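Local coordinates for DNA replication and repair protein RecF (Caldanaerobacter subterraneus subsp. tengcongensis, PDB 5Z69), which binds ATP and probably single-stranded DNA, acting as an ABC-type ATPase in recombinational DNA repair, where ATP binding switches its conformation, at residues Y87-E92 and I103-N108; V123-E128 and C300-E305; S167-L172 and L265-G270; L227-L232 and E274-L279; A235-V240 and R247-N252. All coordinates share one frame; numbering follows the deposited sequence. Where two conformers were deposited one is given.

Contact 1. Residues Y87-E92 and I103-N108; sequences YEKKIE and IKVNGN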
# COMPACT_ATOMS: atom_id res chain seq x y z
N TYR A 87 -19.70 -5.50 41.54
CA TYR A 87 -20.05 -4.34 42.36
C TYR A 87 -18.77 -3.55 42.67
O TYR A 87 -18.78 -2.31 42.71
CB TYR A 87 -20.75 -4.76 43.66
CG TYR A 87 -20.92 -3.67 44.71
CD1 TYR A 87 -21.89 -2.67 44.58
CD2 TYR A 87 -20.12 -3.64 45.84
CE1 TYR A 87 -22.03 -1.68 45.56
CE2 TYR A 87 -20.25 -2.67 46.81
CZ TYR A 87 -21.21 -1.69 46.67
OH TYR A 87 -21.33 -0.72 47.65
N GLU A 88 -17.67 -4.25 42.89
CA GLU A 88 -16.40 -3.53 43.09
C GLU A 88 -15.20 -4.37 42.67
O GLU A 88 -15.12 -5.54 42.99
CB GLU A 88 -16.25 -3.06 44.54
CG GLU A 88 -15.02 -2.15 44.75
CD GLU A 88 -15.08 -1.30 46.01
OE1 GLU A 88 -14.16 -1.42 46.85
OE2 GLU A 88 -16.02 -0.49 46.17
N LYS A 89 -14.29 -3.77 41.91
CA LYS A 89 -13.05 -4.45 41.56
C LYS A 89 -11.91 -3.48 41.84
O LYS A 89 -11.93 -2.32 41.39
CB LYS A 89 -13.05 -4.90 40.09
CG LYS A 89 -11.66 -5.35 39.56
CD LYS A 89 -11.74 -5.82 38.09
CE LYS A 89 -12.33 -7.23 38.02
NZ LYS A 89 -12.62 -7.66 36.61
N LYS A 90 -10.95 -3.95 42.63
CA LYS A 90 -9.78 -3.14 42.97
C LYS A 90 -8.68 -3.36 41.95
O LYS A 90 -8.27 -4.49 41.69
CB LYS A 90 -9.27 -3.46 44.40
CG LYS A 90 -8.13 -2.49 44.85
CD LYS A 90 -7.32 -3.02 46.07
CE LYS A 90 -8.19 -3.32 47.25
NZ LYS A 90 -7.36 -3.77 48.42
N ILE A 91 -8.19 -2.28 41.36
CA ILE A 91 -7.11 -2.40 40.40
C ILE A 91 -5.94 -1.56 40.87
O ILE A 91 -6.06 -0.34 41.00
CB ILE A 91 -7.53 -1.95 38.97
CG1 ILE A 91 -8.76 -2.74 38.49
CG2 ILE A 91 -6.34 -2.07 37.97
CD1 ILE A 91 -9.20 -2.29 37.05
N GLU A 92 -4.82 -2.23 41.11
CA GLU A 92 -3.61 -1.55 41.59
C GLU A 92 -2.44 -1.66 40.64
O GLU A 92 -2.14 -2.74 40.12
CB GLU A 92 -3.17 -2.13 42.92
CG GLU A 92 -4.19 -2.04 44.02
CD GLU A 92 -3.72 -2.81 45.22
OE1 GLU A 92 -3.90 -4.05 45.20
OE2 GLU A 92 -3.10 -2.21 46.13
N ILE A 103 1.23 -5.28 39.43
CA ILE A 103 -0.16 -5.04 39.04
C ILE A 103 -1.06 -6.05 39.74
O ILE A 103 -0.82 -7.26 39.67
CB ILE A 103 -0.36 -5.13 37.52
CG1 ILE A 103 0.63 -4.22 36.81
CG2 ILE A 103 -1.82 -4.79 37.12
CD1 ILE A 103 0.57 -4.37 35.30
N LYS A 104 -2.08 -5.56 40.43
CA LYS A 104 -2.98 -6.46 41.13
C LYS A 104 -4.45 -6.21 40.80
O LYS A 104 -4.87 -5.06 40.76
CB LYS A 104 -2.79 -6.34 42.63
CG LYS A 104 -1.39 -6.68 43.13
CD LYS A 104 -1.36 -6.63 44.65
CE LYS A 104 -0.06 -7.14 45.23
NZ LYS A 104 -0.14 -7.13 46.74
N VAL A 105 -5.21 -7.28 40.61
CA VAL A 105 -6.67 -7.18 40.50
C VAL A 105 -7.32 -7.91 41.67
O VAL A 105 -7.10 -9.12 41.87
CB VAL A 105 -7.21 -7.74 39.18
CG1 VAL A 105 -8.74 -7.68 39.16
CG2 VAL A 105 -6.66 -6.93 38.05
N ASN A 106 -8.09 -7.18 42.45
CA ASN A 106 -8.66 -7.68 43.69
C ASN A 106 -7.60 -8.35 44.55
O ASN A 106 -7.83 -9.40 45.15
CB ASN A 106 -9.83 -8.63 43.40
CG ASN A 106 -11.10 -7.88 43.00
OD1 ASN A 106 -11.25 -6.70 43.34
ND2 ASN A 106 -12.01 -8.54 42.29
N GLY A 107 -6.42 -7.74 44.62
CA GLY A 107 -5.39 -8.26 45.52
C GLY A 107 -4.58 -9.41 44.92
O GLY A 107 -3.63 -9.88 45.53
N ASN A 108 -4.93 -9.87 43.72
CA ASN A 108 -4.12 -10.91 43.09
C ASN A 108 -3.15 -10.31 42.09
O ASN A 108 -3.55 -9.62 41.15
CB ASN A 108 -4.97 -11.96 42.38
CG ASN A 108 -6.05 -12.52 43.27
OD1 ASN A 108 -7.20 -12.67 42.85
ND2 ASN A 108 -5.70 -12.83 44.52
O HOH W 1 -14.76 -8.54 43.09
O HOH W 2 -5.93 -5.07 43.65
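Lys89 lies obliquely across Val105 on one face of a beta hairpin, its CD 3.7 Å from Val105 CG1, while CG and CE touch the same methyl. With CG anti to the backbone N (chi1 167°) and a bend at chi3, the chain lays its methylenes on the valine and carries NZ onward to a hydrogen bond with His119. On the other face Glu92 crosses Lys104: its OE1 sits 3.6 Å from Lys104 CB, but the lysine runs on past, leaving NZ 5.1 Å from OE1, so the pair is not a salt bridge. OE2 of Glu92 is instead bonded to Tyr76. The strands are antiparallel at 178°, with paired backbone bonds between Glu92 and Lys104. At the type I' turn from Val105 to Asn108, the side chain of Asn106 takes over from the backbone: its OD1 accepts Lys90 N at 2.9 Å, the donor tilted 33° from the carbonyl plane, while Asn106 N donates to Lys90 O. Replacing Lys89 by alanine removes the methylenes over Val105 CG1, which is likely to leave that methyl less covered and His119 without its lysine partner. The chemistry is thus mixed: lysine carbon chains supply packing surface, and an amide oxygen prolongs the strand pairing into the turn.

Contact 2. Residues V123-E128 and C300-E305; sequences VIFSPE and CLKLSE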
# COMPACT_ATOMS: atom_id res chain seq x y z
N VAL A 123 -12.42 4.59 26.79
CA VAL A 123 -12.01 5.09 25.48
C VAL A 123 -11.56 6.52 25.70
O VAL A 123 -12.27 7.29 26.35
CB VAL A 123 -13.15 5.05 24.45
CG1 VAL A 123 -12.69 5.61 23.09
CG2 VAL A 123 -13.66 3.63 24.32
N ILE A 124 -10.38 6.86 25.20
CA ILE A 124 -9.86 8.19 25.43
C ILE A 124 -9.81 8.95 24.11
O ILE A 124 -9.30 8.44 23.12
CB ILE A 124 -8.45 8.15 26.09
CG1 ILE A 124 -7.86 9.56 26.20
CG2 ILE A 124 -7.50 7.20 25.34
CD1 ILE A 124 -6.90 9.71 27.36
N PHE A 125 -10.37 10.15 24.13
CA PHE A 125 -10.42 11.03 22.97
C PHE A 125 -9.45 12.15 23.26
O PHE A 125 -9.55 12.77 24.31
CB PHE A 125 -11.83 11.61 22.73
CG PHE A 125 -12.90 10.58 22.50
CD1 PHE A 125 -13.43 9.84 23.56
CD2 PHE A 125 -13.42 10.37 21.22
CE1 PHE A 125 -14.45 8.91 23.34
CE2 PHE A 125 -14.43 9.44 21.00
CZ PHE A 125 -14.94 8.70 22.05
N SER A 126 -8.54 12.40 22.34
CA SER A 126 -7.44 13.34 22.53
C SER A 126 -7.13 14.03 21.20
O SER A 126 -7.38 13.46 20.15
CB SER A 126 -6.21 12.60 23.07
OG SER A 126 -5.12 13.48 23.24
N PRO A 127 -6.62 15.28 21.24
CA PRO A 127 -6.28 15.96 19.98
C PRO A 127 -5.29 15.17 19.13
O PRO A 127 -5.41 15.16 17.90
CB PRO A 127 -5.66 17.28 20.45
CG PRO A 127 -6.27 17.52 21.82
CD PRO A 127 -6.41 16.14 22.42
N GLU A 128 -4.36 14.48 19.77
CA GLU A 128 -3.37 13.67 19.06
C GLU A 128 -3.95 12.51 18.26
O GLU A 128 -3.22 11.80 17.58
CB GLU A 128 -2.34 13.12 20.05
CG GLU A 128 -1.32 14.15 20.52
CD GLU A 128 -1.92 15.14 21.50
OE1 GLU A 128 -1.40 16.28 21.58
OE2 GLU A 128 -2.91 14.79 22.18
N CYS A 300 -14.61 10.14 13.81
CA CYS A 300 -15.35 8.97 13.34
C CYS A 300 -14.64 7.67 13.71
O CYS A 300 -15.28 6.68 14.08
CB CYS A 300 -15.54 9.03 11.82
SG CYS A 300 -16.68 10.32 11.24
N LEU A 301 -13.32 7.67 13.55
CA LEU A 301 -12.48 6.55 13.94
C LEU A 301 -12.70 6.19 15.42
O LEU A 301 -12.88 5.03 15.77
CB LEU A 301 -11.02 6.88 13.69
CG LEU A 301 -9.99 5.83 14.10
CD1 LEU A 301 -9.99 4.68 13.12
CD2 LEU A 301 -8.61 6.46 14.24
N LYS A 302 -12.69 7.21 16.28
CA LYS A 302 -12.81 7.00 17.73
C LYS A 302 -14.25 6.67 18.13
O LYS A 302 -14.49 5.83 19.00
CB LYS A 302 -12.31 8.23 18.50
CG LYS A 302 -10.83 8.61 18.22
CD LYS A 302 -9.84 7.55 18.72
CE LYS A 302 -9.94 7.44 20.25
NZ LYS A 302 -8.96 6.47 20.87
N LEU A 303 -15.21 7.33 17.48
CA LEU A 303 -16.61 7.00 17.68
C LEU A 303 -16.85 5.53 17.35
O LEU A 303 -17.62 4.85 18.03
CB LEU A 303 -17.52 7.91 16.84
CG LEU A 303 -17.70 9.34 17.34
CD1 LEU A 303 -18.57 10.14 16.39
CD2 LEU A 303 -18.29 9.35 18.75
N SER A 304 -16.17 5.04 16.33
CA SER A 304 -16.27 3.64 15.91
C SER A 304 -15.59 2.69 16.89
O SER A 304 -16.07 1.57 17.12
CB SER A 304 -15.66 3.46 14.52
OG SER A 304 -16.49 4.07 13.56
N GLU A 305 -14.46 3.12 17.44
CA GLU A 305 -13.76 2.35 18.46
C GLU A 305 -14.72 2.09 19.59
O GLU A 305 -14.92 0.95 20.02
CB GLU A 305 -12.53 3.11 18.95
CG GLU A 305 -11.73 2.36 20.02
CD GLU A 305 -10.66 3.22 20.66
OE1 GLU A 305 -10.13 4.13 19.98
OE2 GLU A 305 -10.35 2.98 21.87
O HOH W 3 -9.20 4.66 23.61
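Val123 and Phe125 of an edge strand of the mixed sheet meet helix 291-313, which packs on the strand nearly antiparallel (166° between the short segments, axes 9.2 Å apart) in this P-loop NTPase core. Val123 comes first; in the conformer described, its CG1 methyl lies 3.7 Å from Glu305 OE2, and the two side chains approach from opposite directions. Ile124 turns its side chain away from the helix and uses its backbone instead. Its O receives a weak hydrogen bond from Lys302 NZ, and its N donates to water 3, which in turn donates to Glu305 OE2 at 2.7 Å. Bends at chi2 and chi3 (-66° and -63°) fold the lysine so that its ammonium reaches both this carbonyl and Glu305 OE1, forming a salt bridge of 2.8 Å within the helix. OE1 is also bonded to Tyr143 of helix 137-151, so the buried ion pair is gripped from several sides, which would probably favour the charged state of both groups. The side chain of Ile124 stands about 8 Å from that of Ser44, predicted to bind ATP, placing the contact near, but not touching, the nucleotide site. Phe125 closes the walk: its ring and the lysine slide past each other in opposite directions, with Phe125 CE2 3.5 Å from Lys302 CB.

Contact 3. Residues S167-L172 and L265-G270; sequences SNRNSL and LSTQVG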
# COMPACT_ATOMS: atom_id res chain seq x y z
N SER A 167 11.32 -11.67 17.40
CA SER A 167 12.55 -11.28 18.09
C SER A 167 13.59 -12.38 18.01
O SER A 167 14.78 -12.10 17.77
CB SER A 167 12.26 -10.94 19.56
OG SER A 167 13.47 -10.61 20.22
N ASN A 168 13.16 -13.63 18.20
CA ASN A 168 14.05 -14.77 18.05
C ASN A 168 14.61 -14.86 16.64
O ASN A 168 15.80 -15.13 16.45
CB ASN A 168 13.33 -16.07 18.40
CG ASN A 168 13.00 -16.18 19.89
OD1 ASN A 168 13.60 -15.49 20.72
ND2 ASN A 168 12.05 -17.04 20.23
N ARG A 169 13.76 -14.65 15.64
CA ARG A 169 14.22 -14.74 14.28
C ARG A 169 15.28 -13.66 14.02
O ARG A 169 16.32 -13.94 13.43
CB ARG A 169 13.07 -14.60 13.28
CG ARG A 169 13.52 -14.89 11.83
CD ARG A 169 12.48 -14.47 10.82
NE ARG A 169 12.74 -14.98 9.47
CZ ARG A 169 13.30 -14.27 8.49
NH1 ARG A 169 13.67 -13.01 8.70
NH2 ARG A 169 13.48 -14.82 7.31
N ASN A 170 15.02 -12.45 14.49
CA ASN A 170 15.94 -11.35 14.23
C ASN A 170 17.31 -11.52 14.88
O ASN A 170 18.34 -11.15 14.31
CB ASN A 170 15.32 -10.04 14.68
CG ASN A 170 14.27 -9.56 13.71
OD1 ASN A 170 14.28 -9.95 12.54
ND2 ASN A 170 13.35 -8.72 14.17
N SER A 171 17.34 -12.10 16.07
CA SER A 171 18.62 -12.33 16.73
C SER A 171 19.31 -13.49 16.03
O SER A 171 20.54 -13.50 15.91
CB SER A 171 18.43 -12.58 18.23
OG SER A 171 17.73 -13.77 18.48
N LEU A 172 18.53 -14.45 15.54
CA LEU A 172 19.08 -15.54 14.75
C LEU A 172 19.76 -14.99 13.50
O LEU A 172 20.81 -15.48 13.10
CB LEU A 172 18.00 -16.55 14.36
CG LEU A 172 18.51 -17.77 13.57
CD1 LEU A 172 19.52 -18.55 14.41
CD2 LEU A 172 17.37 -18.67 13.14
N LEU A 265 19.44 -7.01 8.81
CA LEU A 265 19.28 -7.64 10.12
C LEU A 265 17.89 -7.36 10.69
O LEU A 265 17.74 -7.00 11.85
CB LEU A 265 20.38 -7.17 11.08
CG LEU A 265 21.81 -7.66 10.82
CD1 LEU A 265 22.75 -7.11 11.89
CD2 LEU A 265 21.91 -9.18 10.75
N SER A 266 16.87 -7.51 9.84
CA SER A 266 15.47 -7.37 10.25
C SER A 266 14.58 -8.25 9.37
O SER A 266 15.05 -8.90 8.45
CB SER A 266 15.01 -5.92 10.17
OG SER A 266 14.89 -5.53 8.80
N THR A 267 13.28 -8.25 9.65
CA THR A 267 12.34 -9.09 8.92
C THR A 267 11.36 -8.20 8.20
O THR A 267 10.54 -7.56 8.86
CB THR A 267 11.57 -10.05 9.87
OG1 THR A 267 12.50 -10.88 10.57
CG2 THR A 267 10.61 -10.95 9.08
N GLN A 268 11.42 -8.11 6.86
CA GLN A 268 10.51 -7.19 6.17
C GLN A 268 9.11 -7.80 5.96
O GLN A 268 8.16 -7.07 5.64
CB GLN A 268 11.11 -6.70 4.82
CG GLN A 268 10.64 -7.43 3.61
CD GLN A 268 9.32 -6.95 3.01
OE1 GLN A 268 8.67 -7.72 2.33
NE2 GLN A 268 8.92 -5.70 3.26
N VAL A 269 8.97 -9.11 6.16
CA VAL A 269 7.69 -9.76 5.92
C VAL A 269 6.88 -9.99 7.21
O VAL A 269 7.32 -10.68 8.11
CB VAL A 269 7.86 -11.12 5.24
CG1 VAL A 269 6.54 -11.85 5.20
CG2 VAL A 269 8.42 -10.95 3.80
N GLY A 270 5.67 -9.45 7.28
CA GLY A 270 4.77 -9.83 8.36
C GLY A 270 3.87 -8.70 8.83
O GLY A 270 3.99 -7.57 8.34
O HOH W 4 11.85 -6.77 12.18
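Thr267 and Asn170 join the loop after helix 258-264 to the side of helix 153-177, a helix-to-loop contact made of hydrogen bonds that meet at one hydroxyl. Thr267 OG1 both gives and receives. It donates to Asn170 OD1 at 2.8 Å, tilted 27° from the amide carbonyl plane, and it accepts from Arg169 NH1 at 3.1 Å, with an N-H...O angle of 141° that marks a bent bond. OG1 lies beside the backbone N of Thr267 (chi1 -59°), where it can face both helix residues. The amide of Asn170 is occupied at its other end as well: ND2 donates to water 4, which also accepts from Thr267 N at 3.3 Å, so the asparagine reaches the loop backbone through solvent. Thr267 O is taken by His272. Arg169 has stronger partners elsewhere. Its NE forms a salt bridge with Asp190 and its NH1 another with Asp261, and these carboxylates probably keep the guanidinium charged and fix its orientation toward the threonine. Farther along the loop, Gln268 OE1 is bonded to Lys277 of the second subunit, so the same loop links helix packing to the dimer interface. The guanidinium meets the hydroxyl near its edge, where Arg169 CD also approaches Thr267 OG1 to 3.6 Å.

Contact 4. Residues L227-L232 and E274-L279; sequences LEIIYL and EDFKIL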
# COMPACT_ATOMS: atom_id res chain seq x y z
N LEU A 227 -16.68 6.80 3.08
CA LEU A 227 -15.47 6.21 3.65
C LEU A 227 -15.12 4.88 3.02
O LEU A 227 -15.99 4.01 2.87
CB LEU A 227 -15.60 5.99 5.18
CG LEU A 227 -14.39 5.57 6.04
CD1 LEU A 227 -14.15 4.07 6.16
CD2 LEU A 227 -13.14 6.27 5.58
N GLU A 228 -13.85 4.72 2.68
CA GLU A 228 -13.34 3.40 2.36
C GLU A 228 -12.06 3.11 3.19
O GLU A 228 -11.31 4.02 3.54
CB GLU A 228 -13.06 3.25 0.86
CG GLU A 228 -12.80 1.80 0.42
CD GLU A 228 -13.86 0.84 0.94
OE1 GLU A 228 -13.66 0.27 2.04
OE2 GLU A 228 -14.89 0.67 0.26
N ILE A 229 -11.84 1.84 3.51
CA ILE A 229 -10.63 1.42 4.21
C ILE A 229 -9.93 0.32 3.45
O ILE A 229 -10.53 -0.71 3.18
CB ILE A 229 -10.94 0.93 5.66
CG1 ILE A 229 -11.29 2.12 6.55
CG2 ILE A 229 -9.75 0.19 6.26
CD1 ILE A 229 -11.53 1.77 7.96
N ILE A 230 -8.66 0.54 3.13
CA ILE A 230 -7.86 -0.46 2.44
C ILE A 230 -6.80 -1.05 3.36
O ILE A 230 -5.96 -0.34 3.90
CB ILE A 230 -7.14 0.12 1.20
CG1 ILE A 230 -8.13 0.85 0.30
CG2 ILE A 230 -6.42 -0.99 0.44
CD1 ILE A 230 -9.23 -0.03 -0.22
N TYR A 231 -6.86 -2.37 3.54
CA TYR A 231 -5.95 -3.08 4.41
C TYR A 231 -4.77 -3.61 3.60
O TYR A 231 -4.90 -4.59 2.86
CB TYR A 231 -6.69 -4.21 5.14
CG TYR A 231 -5.84 -5.10 6.05
CD1 TYR A 231 -4.60 -4.67 6.54
CD2 TYR A 231 -6.29 -6.37 6.40
CE1 TYR A 231 -3.84 -5.48 7.36
CE2 TYR A 231 -5.54 -7.19 7.23
CZ TYR A 231 -4.32 -6.74 7.70
OH TYR A 231 -3.59 -7.57 8.49
N LEU A 232 -3.62 -2.96 3.75
CA LEU A 232 -2.39 -3.38 3.09
C LEU A 232 -1.69 -4.47 3.88
O LEU A 232 -0.67 -4.21 4.55
CB LEU A 232 -1.45 -2.19 2.89
CG LEU A 232 -2.05 -0.98 2.17
CD1 LEU A 232 -0.97 0.03 1.83
CD2 LEU A 232 -2.78 -1.45 0.92
N GLU A 274 2.69 -3.87 8.28
CA GLU A 274 1.44 -3.60 7.56
C GLU A 274 0.93 -2.19 7.80
O GLU A 274 1.46 -1.46 8.64
CB GLU A 274 0.38 -4.64 7.95
CG GLU A 274 0.78 -6.07 7.59
CD GLU A 274 -0.29 -7.10 7.93
OE1 GLU A 274 -1.25 -6.76 8.66
OE2 GLU A 274 -0.19 -8.25 7.45
N ASP A 275 -0.09 -1.80 7.05
CA ASP A 275 -0.75 -0.52 7.29
C ASP A 275 -2.19 -0.67 6.87
O ASP A 275 -2.56 -1.71 6.34
CB ASP A 275 -0.05 0.60 6.53
CG ASP A 275 -0.48 1.98 6.99
OD1 ASP A 275 -1.20 2.08 8.00
OD2 ASP A 275 -0.09 2.98 6.34
N PHE A 276 -3.01 0.34 7.13
CA PHE A 276 -4.31 0.42 6.47
C PHE A 276 -4.53 1.86 6.03
O PHE A 276 -4.08 2.80 6.67
CB PHE A 276 -5.46 -0.10 7.36
CG PHE A 276 -5.68 0.67 8.64
CD1 PHE A 276 -4.98 0.34 9.79
CD2 PHE A 276 -6.63 1.68 8.70
CE1 PHE A 276 -5.19 1.03 10.98
CE2 PHE A 276 -6.86 2.38 9.87
CZ PHE A 276 -6.14 2.06 11.03
N LYS A 277 -5.16 2.02 4.87
CA LYS A 277 -5.33 3.35 4.29
C LYS A 277 -6.75 3.78 4.52
O LYS A 277 -7.68 2.99 4.35
CB LYS A 277 -5.00 3.36 2.79
CG LYS A 277 -3.51 3.35 2.43
CD LYS A 277 -3.30 3.90 1.01
CE LYS A 277 -1.90 3.60 0.44
NZ LYS A 277 -0.77 4.28 1.14
N ILE A 278 -6.93 5.03 4.92
CA ILE A 278 -8.28 5.54 5.14
C ILE A 278 -8.66 6.48 3.99
O ILE A 278 -8.02 7.52 3.81
CB ILE A 278 -8.39 6.27 6.49
CG1 ILE A 278 -8.16 5.27 7.65
CG2 ILE A 278 -9.76 6.92 6.64
CD1 ILE A 278 -7.73 5.93 8.94
N LEU A 279 -9.68 6.12 3.22
CA LEU A 279 -10.05 6.91 2.04
C LEU A 279 -11.33 7.71 2.24
O LEU A 279 -12.35 7.16 2.67
CB LEU A 279 -10.21 6.03 0.80
CG LEU A 279 -9.03 5.19 0.28
CD1 LEU A 279 -9.30 4.73 -1.14
CD2 LEU A 279 -7.71 5.93 0.35
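Strands 227-232 and 275-279 pair antiparallel in a small three-stranded sheet, their axes 4.5 Å apart and their directions 162° from each other. Glu228 with Leu279 and Ile230 with Lys277 are hydrogen-bonded pairs, each closed by two backbone bonds; Glu228 O accepts Leu279 N at 2.7 Å. Ile229 with Ile278 lies between them, and Tyr231 with Phe276 follows; both are non-hydrogen-bonded pairs. The pairing frays toward Leu232, whose N makes a weak bond to Asp275 O. On the face bearing Ile229 and Phe276, Leu227 CD2 packs against Ile278 CG2 at 3.6 Å, while Ile229 CG2 approaches the phenyl ring obliquely. On the other face Leu232 CD1 rests on the aliphatic part of Lys277, near CE, and this face adjoins Val287 and Arg286 of the second subunit. Tyr231, its CG anti to the backbone N (chi1 177°), sends its phenol across to Glu274 at the start of the other segment, the ring and carboxylate planes 73° apart. Glu274 is also held by Arg204 and Ser234, which fix the acceptor in place. A phenylalanine at Tyr231 would probably deprive the carboxylate of its phenol donor and leave the ring freer to shift. Tyr231 OH donates to Glu274 OE1, which lies in the ring plane at its edge, across a very short 2.5 Å.

Contact 5. Residues A235-V240 and R247-N252; sequences AGVKEV and REKLKN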
# COMPACT_ATOMS: atom_id res chain seq x y z
N ALA A 235 0.47 -10.37 3.25
CA ALA A 235 0.26 -11.55 2.43
C ALA A 235 -0.06 -11.13 0.98
O ALA A 235 -0.09 -11.97 0.10
CB ALA A 235 -0.85 -12.40 2.98
N GLY A 236 -0.30 -9.83 0.79
CA GLY A 236 -0.56 -9.22 -0.49
C GLY A 236 -1.94 -9.64 -0.99
O GLY A 236 -2.26 -9.54 -2.16
N VAL A 237 -2.79 -10.08 -0.06
CA VAL A 237 -4.09 -10.63 -0.45
C VAL A 237 -5.17 -9.53 -0.37
O VAL A 237 -5.38 -8.92 0.70
CB VAL A 237 -4.43 -11.83 0.47
CG1 VAL A 237 -5.85 -12.36 0.27
CG2 VAL A 237 -3.45 -12.94 0.25
N LYS A 238 -5.81 -9.23 -1.50
CA LYS A 238 -6.73 -8.08 -1.58
C LYS A 238 -8.08 -8.37 -0.92
O LYS A 238 -8.80 -7.44 -0.55
CB LYS A 238 -6.94 -7.65 -3.04
CG LYS A 238 -6.90 -6.12 -3.25
CD LYS A 238 -7.83 -5.66 -4.37
CE LYS A 238 -7.62 -6.48 -5.63
NZ LYS A 238 -8.66 -6.19 -6.68
N GLU A 239 -8.39 -9.66 -0.76
CA GLU A 239 -9.59 -10.12 -0.07
C GLU A 239 -9.28 -11.36 0.82
O GLU A 239 -9.16 -12.45 0.29
CB GLU A 239 -10.68 -10.45 -1.10
N VAL A 240 -9.17 -11.19 2.15
CA VAL A 240 -8.54 -12.21 2.99
C VAL A 240 -9.56 -13.14 3.68
O VAL A 240 -10.47 -12.68 4.37
CB VAL A 240 -7.54 -11.51 4.05
CG1 VAL A 240 -6.86 -10.19 3.49
CG2 VAL A 240 -8.16 -11.26 5.41
N ARG A 247 -1.20 -18.20 5.03
CA ARG A 247 -0.05 -18.86 5.61
C ARG A 247 1.01 -19.17 4.55
O ARG A 247 2.19 -18.88 4.73
CB ARG A 247 -0.49 -20.14 6.29
CG ARG A 247 0.45 -20.67 7.33
CD ARG A 247 -0.30 -21.60 8.26
NE ARG A 247 0.62 -22.46 9.00
CZ ARG A 247 0.25 -23.30 9.96
NH1 ARG A 247 1.16 -24.04 10.59
NH2 ARG A 247 -1.03 -23.39 10.31
N GLU A 248 0.58 -19.78 3.45
CA GLU A 248 1.51 -20.16 2.40
C GLU A 248 2.19 -18.95 1.77
O GLU A 248 3.39 -18.97 1.53
CB GLU A 248 0.79 -20.98 1.32
CG GLU A 248 1.32 -22.41 1.19
CD GLU A 248 2.83 -22.47 1.07
OE1 GLU A 248 3.50 -22.74 2.09
OE2 GLU A 248 3.35 -22.27 -0.05
N LYS A 249 1.41 -17.90 1.51
CA LYS A 249 1.99 -16.69 0.94
C LYS A 249 3.03 -16.06 1.87
O LYS A 249 4.12 -15.69 1.41
CB LYS A 249 0.88 -15.68 0.60
CG LYS A 249 -0.05 -16.17 -0.53
CD LYS A 249 -0.93 -15.07 -1.12
CE LYS A 249 -0.33 -14.47 -2.40
NZ LYS A 249 -0.41 -12.96 -2.43
N LEU A 250 2.71 -15.97 3.16
CA LEU A 250 3.62 -15.41 4.15
C LEU A 250 4.90 -16.20 4.22
O LEU A 250 5.99 -15.64 4.27
CB LEU A 250 2.96 -15.36 5.55
CG LEU A 250 1.83 -14.35 5.78
CD1 LEU A 250 1.27 -14.46 7.22
CD2 LEU A 250 2.29 -12.93 5.49
N LYS A 251 4.76 -17.53 4.26
CA LYS A 251 5.90 -18.43 4.27
C LYS A 251 6.75 -18.29 2.97
O LYS A 251 7.98 -18.28 3.02
CB LYS A 251 5.41 -19.86 4.46
CG LYS A 251 6.49 -20.93 4.38
CD LYS A 251 7.30 -21.00 5.66
CE LYS A 251 8.41 -22.03 5.56
NZ LYS A 251 9.56 -21.56 4.72
N ASN A 252 6.10 -18.16 1.82
CA ASN A 252 6.85 -17.98 0.56
C ASN A 252 7.63 -16.67 0.57
O ASN A 252 8.80 -16.61 0.17
CB ASN A 252 5.92 -18.00 -0.65
CG ASN A 252 5.22 -19.34 -0.84
OD1 ASN A 252 4.18 -19.42 -1.49
ND2 ASN A 252 5.79 -20.40 -0.26
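Lys249 curls back over the loop 235-240 because its chain bends at chi3 (97°) and chi4 (-136°), both away from the usual staggered values, and this carries NZ to the carbonyl of Ala235. The resulting hydrogen bond, Lys249 NZ to Ala235 O, is 2.7 Å long, and the ammonium lies in the carbonyl plane with a C=O...N angle of 157°. The bent chain also places Lys249 CD 3.6 Å from Val237 CG2, where the two side chains cross, so its carbon part packs while its charged end bonds. Gly236, between these two loop residues, has a positive phi; a side chain there would start about 3.6 Å from Lys249 NZ. Leu250, the next helix residue, completes the grip from the neighbouring position: its CD2 methyl lies 4.1 Å from Ala235 CB and also near Ala235 N. That N is itself bonded to Asn233 OD1. The contact thus ties the loop after strand 227-232 to helix 243-256, the element it leads into, and Ala235 packs on Ile246 of the same helix. Both sides also meet the long helix 186-222: Leu250 reaches on to its Ala194 and Ile201, and Val240 of the loop touches its Asn205.

Contact 1 comes first along the chain, in a hairpin of the antiparallel sheet, and closes before contact 2 opens; their centres are 27 Å apart. Contact 2 joins an edge strand of the mixed sheet to helix 291-313, closing a long loop of chain that holds contacts 3, 4 and 5. Of these, contact 4 lies nearest to contact 2, about 17 Å between centres. Contact 5 is nested within both contact 3 and contact 4, whose own segments alternate, and Val269 of contact 3 packs on Leu250 of contact 5. All three reach the second subunit, contact 5 only weakly, so this mainly helical part of the chain carries dimer contacts, while contact 2 lies near the nucleotide.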